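Local coordinates for protein dephospho-CoA kinase (Campylobacter jejuni subsp. jejuni serotype O:2, PDB 4ZO4) that probably transfers a phosphate from ATP to the 3'-hydroxyl of dephospho-CoA, the last step of coenzyme A biosynthesis, at residues K5-V10 / K112-E117; L130-V135 / A175-K180. One frame throughout, in Å; residues are numbered along the deposited sequence.

Contact 1: residues K5-V10 / K112-E117; sequences KNAFFV and KAFFVE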
loop_
_atom_site.group_PDB
_atom_site.type_symbol
_atom_site.label_atom_id
_atom_site.label_comp_id
_atom_site.label_asym_id
_atom_site.label_seq_id
_atom_site.Cartn_x
_atom_site.Cartn_y
_atom_site.Cartn_z
ATOM N N LYS A 5 -19.579 0.459 28.386
ATOM C CA LYS A 5 -19.257 1.593 29.243
ATOM C C LYS A 5 -17.975 1.439 30.074
ATOM O O LYS A 5 -17.353 2.446 30.429
ATOM C CB LYS A 5 -20.410 1.862 30.204
ATOM C CG LYS A 5 -21.717 2.266 29.550
ATOM C CD LYS A 5 -22.700 2.678 30.637
ATOM C CE LYS A 5 -24.117 2.838 30.114
ATOM N NZ LYS A 5 -25.088 2.964 31.237
ATOM N N ASN A 6 -17.603 0.203 30.414
ATOM C CA ASN A 6 -16.494 -0.055 31.351
ATOM C C ASN A 6 -15.186 -0.312 30.666
ATOM O O ASN A 6 -14.199 -0.665 31.323
ATOM C CB ASN A 6 -16.807 -1.254 32.252
ATOM C CG ASN A 6 -17.860 -0.928 33.279
ATOM O OD1 ASN A 6 -17.552 -0.556 34.431
ATOM N ND2 ASN A 6 -19.116 -0.985 32.850
ATOM N N ALA A 7 -15.179 -0.132 29.339
ATOM C CA ALA A 7 -14.039 -0.495 28.493
ATOM C C ALA A 7 -13.134 0.668 28.297
ATOM O O ALA A 7 -13.573 1.732 27.879
ATOM C CB ALA A 7 -14.506 -0.964 27.132
ATOM N N PHE A 8 -11.855 0.456 28.561
ATOM C CA PHE A 8 -10.891 1.476 28.292
ATOM C C PHE A 8 -9.737 0.869 27.508
ATOM O O PHE A 8 -9.171 -0.139 27.923
ATOM C CB PHE A 8 -10.473 2.138 29.613
ATOM C CG PHE A 8 -11.586 2.940 30.246
ATOM C CD1 PHE A 8 -11.781 4.269 29.915
ATOM C CD2 PHE A 8 -12.480 2.342 31.120
ATOM C CE1 PHE A 8 -12.824 4.993 30.460
ATOM C CE2 PHE A 8 -13.523 3.061 31.666
ATOM C CZ PHE A 8 -13.696 4.387 31.330
ATOM N N PHE A 9 -9.411 1.452 26.357
ATOM C CA PHE A 9 -8.239 0.981 25.619
ATOM C C PHE A 9 -7.019 1.682 26.170
ATOM O O PHE A 9 -7.042 2.864 26.432
ATOM C CB PHE A 9 -8.405 1.143 24.081
ATOM C CG PHE A 9 -9.496 0.253 23.504
ATOM C CD1 PHE A 9 -9.253 -1.092 23.254
ATOM C CD2 PHE A 9 -10.781 0.744 23.302
ATOM C CE1 PHE A 9 -10.265 -1.924 22.770
ATOM C CE2 PHE A 9 -11.794 -0.079 22.836
ATOM C CZ PHE A 9 -11.535 -1.416 22.558
ATOM N N VAL A 10 -5.960 0.938 26.391
ATOM C CA VAL A 10 -4.748 1.553 26.833
ATOM C C VAL A 10 -3.701 1.390 25.753
ATOM O O VAL A 10 -3.277 0.280 25.461
ATOM C CB VAL A 10 -4.239 0.889 28.098
ATOM C CG1 VAL A 10 -2.912 1.516 28.508
ATOM C CG2 VAL A 10 -5.277 1.020 29.195
ATOM N N LYS A 112 -17.676 -3.413 36.234
ATOM C CA LYS A 112 -16.531 -2.704 36.778
ATOM C C LYS A 112 -15.630 -2.278 35.603
ATOM O O LYS A 112 -15.545 -2.988 34.604
ATOM C CB LYS A 112 -15.781 -3.603 37.761
ATOM C CG LYS A 112 -14.750 -2.873 38.601
ATOM C CD LYS A 112 -13.703 -3.817 39.179
ATOM C CE LYS A 112 -12.463 -3.041 39.603
ATOM N NZ LYS A 112 -11.605 -3.798 40.548
ATOM N N ALA A 113 -14.990 -1.111 35.716
ATOM C CA ALA A 113 -14.084 -0.617 34.679
ATOM C C ALA A 113 -12.970 -1.605 34.435
ATOM O O ALA A 113 -12.469 -2.228 35.402
ATOM C CB ALA A 113 -13.491 0.726 35.059
ATOM N N PHE A 114 -12.604 -1.732 33.147
ATOM C CA PHE A 114 -11.534 -2.615 32.678
ATOM C C PHE A 114 -10.741 -2.020 31.484
ATOM O O PHE A 114 -11.226 -1.146 30.752
ATOM C CB PHE A 114 -12.089 -4.013 32.328
ATOM C CG PHE A 114 -12.973 -4.044 31.105
ATOM C CD1 PHE A 114 -12.470 -4.446 29.872
ATOM C CD2 PHE A 114 -14.322 -3.697 31.189
ATOM C CE1 PHE A 114 -13.287 -4.478 28.749
ATOM C CE2 PHE A 114 -15.148 -3.729 30.068
ATOM C CZ PHE A 114 -14.628 -4.123 28.845
ATOM N N PHE A 115 -9.521 -2.533 31.306
ATOM C CA PHE A 115 -8.547 -2.002 30.361
ATOM C C PHE A 115 -8.035 -3.056 29.353
ATOM O O PHE A 115 -7.490 -4.100 29.724
ATOM C CB PHE A 115 -7.388 -1.358 31.144
ATOM C CG PHE A 115 -7.819 -0.160 31.961
ATOM C CD1 PHE A 115 -8.057 1.058 31.341
ATOM C CD2 PHE A 115 -8.038 -0.262 33.336
ATOM C CE1 PHE A 115 -8.489 2.158 32.062
ATOM C CE2 PHE A 115 -8.479 0.837 34.064
ATOM C CZ PHE A 115 -8.700 2.052 33.420
ATOM N N VAL A 116 -8.248 -2.779 28.075
ATOM C CA VAL A 116 -7.726 -3.603 26.986
ATOM C C VAL A 116 -6.392 -2.999 26.593
ATOM O O VAL A 116 -6.317 -1.949 25.930
ATOM C CB VAL A 116 -8.665 -3.584 25.750
ATOM C CG1 VAL A 116 -8.130 -4.466 24.646
ATOM C CG2 VAL A 116 -10.090 -4.001 26.121
ATOM N N GLU A 117 -5.320 -3.620 27.031
ATOM C CA GLU A 117 -4.019 -3.174 26.573
ATOM C C GLU A 117 -3.945 -3.443 25.066
ATOM O O GLU A 117 -4.325 -4.529 24.619
ATOM C CB GLU A 117 -2.918 -3.923 27.329
ATOM C CG GLU A 117 -1.545 -3.756 26.708
ATOM C CD GLU A 117 -0.432 -4.209 27.626
ATOM O OE1 GLU A 117 -0.711 -4.962 28.586
ATOM O OE2 GLU A 117 0.724 -3.803 27.370
#

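Contact 2: residues L130-V135 / A175-K180; sequences LGKVIV and ADFIIK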
loop_
_atom_site.group_PDB
_atom_site.type_symbol
_atom_site.label_atom_id
_atom_site.label_comp_id
_atom_site.label_asym_id
_atom_site.label_seq_id
_atom_site.Cartn_x
_atom_site.Cartn_y
_atom_site.Cartn_z
ATOM N N LEU A 130 -15.952 0.978 20.247
ATOM C CA LEU A 130 -16.333 0.027 21.283
ATOM C C LEU A 130 -16.295 0.666 22.668
ATOM O O LEU A 130 -17.100 0.315 23.522
ATOM C CB LEU A 130 -15.421 -1.208 21.253
ATOM C CG LEU A 130 -15.233 -1.856 19.884
ATOM C CD1 LEU A 130 -14.498 -3.188 19.975
ATOM C CD2 LEU A 130 -16.579 -2.027 19.196
ATOM N N GLY A 131 -15.367 1.595 22.887
ATOM C CA GLY A 131 -15.196 2.227 24.185
ATOM C C GLY A 131 -14.385 3.503 24.108
ATOM O O GLY A 131 -14.433 4.223 23.107
ATOM N N LYS A 132 -13.636 3.774 25.172
ATOM C CA LYS A 132 -12.766 4.948 25.243
ATOM C C LYS A 132 -11.255 4.636 25.149
ATOM O O LYS A 132 -10.740 3.624 25.683
ATOM C CB LYS A 132 -13.060 5.750 26.519
ATOM C CG LYS A 132 -14.018 6.899 26.273
ATOM C CD LYS A 132 -15.117 6.977 27.307
ATOM C CE LYS A 132 -16.203 7.945 26.868
ATOM N NZ LYS A 132 -17.503 7.552 27.482
ATOM N N VAL A 133 -10.547 5.550 24.505
ATOM C CA VAL A 133 -9.179 5.307 24.153
ATOM C C VAL A 133 -8.257 6.194 24.968
ATOM O O VAL A 133 -8.384 7.427 24.948
ATOM C CB VAL A 133 -8.973 5.595 22.662
ATOM C CG1 VAL A 133 -7.685 4.964 22.164
ATOM C CG2 VAL A 133 -10.150 5.062 21.899
ATOM N N ILE A 134 -7.302 5.551 25.632
ATOM C CA ILE A 134 -6.332 6.212 26.513
ATOM C C ILE A 134 -4.962 6.114 25.861
ATOM O O ILE A 134 -4.380 5.024 25.753
ATOM C CB ILE A 134 -6.234 5.493 27.894
ATOM C CG1 ILE A 134 -7.524 5.657 28.698
ATOM C CG2 ILE A 134 -5.045 6.001 28.730
ATOM C CD1 ILE A 134 -7.506 4.892 30.013
ATOM N N VAL A 135 -4.437 7.238 25.419
ATOM C CA VAL A 135 -3.137 7.209 24.810
ATOM C C VAL A 135 -2.121 7.815 25.757
ATOM O O VAL A 135 -2.273 8.964 26.203
ATOM C CB VAL A 135 -3.105 7.966 23.469
ATOM C CG1 VAL A 135 -1.717 7.837 22.847
ATOM C CG2 VAL A 135 -4.163 7.427 22.518
ATOM N N ALA A 175 -7.829 9.595 19.993
ATOM C CA ALA A 175 -7.894 9.406 21.462
ATOM C C ALA A 175 -8.968 10.249 22.171
ATOM O O ALA A 175 -9.223 11.406 21.789
ATOM C CB ALA A 175 -6.547 9.737 22.084
ATOM N N ASP A 176 -9.565 9.674 23.224
ATOM C CA ASP A 176 -10.422 10.439 24.155
ATOM C C ASP A 176 -9.581 11.086 25.261
ATOM O O ASP A 176 -9.827 12.214 25.660
ATOM C CB ASP A 176 -11.469 9.546 24.826
ATOM C CG ASP A 176 -12.313 8.763 23.835
ATOM O OD1 ASP A 176 -13.074 9.400 23.084
ATOM O OD2 ASP A 176 -12.214 7.510 23.839
ATOM N N PHE A 177 -8.587 10.354 25.748
ATOM C CA PHE A 177 -7.799 10.764 26.897
ATOM C C PHE A 177 -6.317 10.546 26.630
ATOM O O PHE A 177 -5.881 9.435 26.385
ATOM C CB PHE A 177 -8.213 9.952 28.136
ATOM C CG PHE A 177 -9.701 9.915 28.374
ATOM C CD1 PHE A 177 -10.447 11.099 28.408
ATOM C CD2 PHE A 177 -10.359 8.713 28.603
ATOM C CE1 PHE A 177 -11.819 11.082 28.636
ATOM C CE2 PHE A 177 -11.729 8.686 28.844
ATOM C CZ PHE A 177 -12.462 9.869 28.850
ATOM N N ILE A 178 -5.564 11.628 26.706
ATOM C CA ILE A 178 -4.133 11.640 26.500
ATOM C C ILE A 178 -3.440 11.892 27.825
ATOM O O ILE A 178 -3.620 12.941 28.423
ATOM C CB ILE A 178 -3.707 12.793 25.538
ATOM C CG1 ILE A 178 -4.451 12.684 24.201
ATOM C CG2 ILE A 178 -2.193 12.776 25.303
ATOM C CD1 ILE A 178 -4.033 13.699 23.146
ATOM N N ILE A 179 -2.619 10.949 28.249
ATOM C CA ILE A 179 -1.730 11.111 29.385
ATOM C C ILE A 179 -0.331 11.443 28.901
ATOM O O ILE A 179 0.358 10.577 28.383
ATOM C CB ILE A 179 -1.663 9.791 30.159
ATOM C CG1 ILE A 179 -3.045 9.493 30.764
ATOM C CG2 ILE A 179 -0.558 9.818 31.214
ATOM C CD1 ILE A 179 -3.111 8.188 31.535
ATOM N N LYS A 180 0.078 12.704 29.066
ATOM C CA LYS A 180 1.451 13.177 28.761
ATOM C C LYS A 180 2.446 12.275 29.481
ATOM O O LYS A 180 2.058 11.468 30.307
ATOM C CB LYS A 180 1.622 14.634 29.225
ATOM C CG LYS A 180 2.200 15.615 28.217
ATOM C CD LYS A 180 1.469 15.570 26.873
ATOM C CE LYS A 180 1.069 16.951 26.367
ATOM N NZ LYS A 180 -0.268 17.358 26.910
#

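Contact 1: residues K5-V10 / K112-E117
Four backbone hydrogen bonds join segments 5-10 and 112-117 in parallel register, alternating in direction: Phe114 N to Asn6 O, Phe8 N to Phe114 O, Val116 N to Phe8 O and Val10 N to Val116 O. On one face of the sheet, Ala7 CA sits over a face of the Phe114 ring, 3.9 Å from its centroid, a CH-pi contact. CG of Phe114 lies between backbone N and carbonyl carbon (chi1 69°), which folds the ring back across Ala7. Farther along this face Phe9 and Val116 run side by side, Phe9 CD1 3.6 Å from Val116 CB, and Met104 of helix 82-109 touches both. The other face carries the Phe8 and Phe115 rings, obliquely paired with planes at 41°. Val10 adds its CG2 branch to this group, 3.5 Å from Phe115 CD1; Ile199 of helix 185-200 touches both phenylalanine side chains, while Phe21 meets Phe115 edge-to-face. Beyond Val116 the pairing carries on to Ile118, and Glu117 makes a long, weak ion pair with Lys18, which is predicted to bind ATP. The arrangement pairs the central strand of the parallel sheet of a P-loop kinase with one neighbour, helices packing on both faces.

Contact 2: residues L130-V135 / A175-K180
Ile134 and Phe177 are bridge partners on one face of the parallel sheet, and Ile134 CG1 comes to the edge of the Phe177 ring, 4.2 Å from CD2. The other branch, CG2, held anti to the backbone N, turns to Ile179 and lies 4.0 Å from its CD1. Phe21 of helix 15-27 touches both isoleucines, and helix 185-200 packs on them as well. Across the sheet Val135 CG2 meets Ala175 CB. Between the two layers the backbone is sewn together: Val135 N donates to Phe177 O, and Val135 O accepts from Ile179 N. Two residues earlier, Val133 O takes two donors, Phe177 N at 3.0 Å and Asp176 N at 3.1 Å, the latter in the carbonyl plane on a lone pair. At the exposed edge the Asp176 carboxylate reaches across to Val133, whose N donates to Asp176 OD2 at 2.7 Å, on the anti lone pair of OD2. Lys132 bends at chi2 and crosses the carboxylate with its CG, but its NZ stays 6.4 Å from Asp176 OD2, so no salt bridge forms. Asp176 thus binds Val133 through both its backbone N and its side chain, and a carboxylate takes the place of a main-chain carbonyl where the regular strand pairing begins.

Strand 7-12 lies between strands 114-117 and 132-136, so contact 1 and contact 2 belong to one parallel sheet and are joined through its middle: Phe9 N lies 2.6 Å from Lys132 O and Phe9 O 2.8 Å from Ile134 N, both probable hydrogen bonds. Contact 1 is the more buried, its aromatic side chains lying on both faces. Contact 2 involves 177-179, the outermost strand on its side within the chain, and is only partly buried. There a carboxylate enters the backbone bonding, whereas the cross-strand hydrogen bonds of contact 1 are all main-chain. Ile134 spans the two, packing on Phe115 as well, and helices 15-27 and 185-200 cover side chains of both contacts.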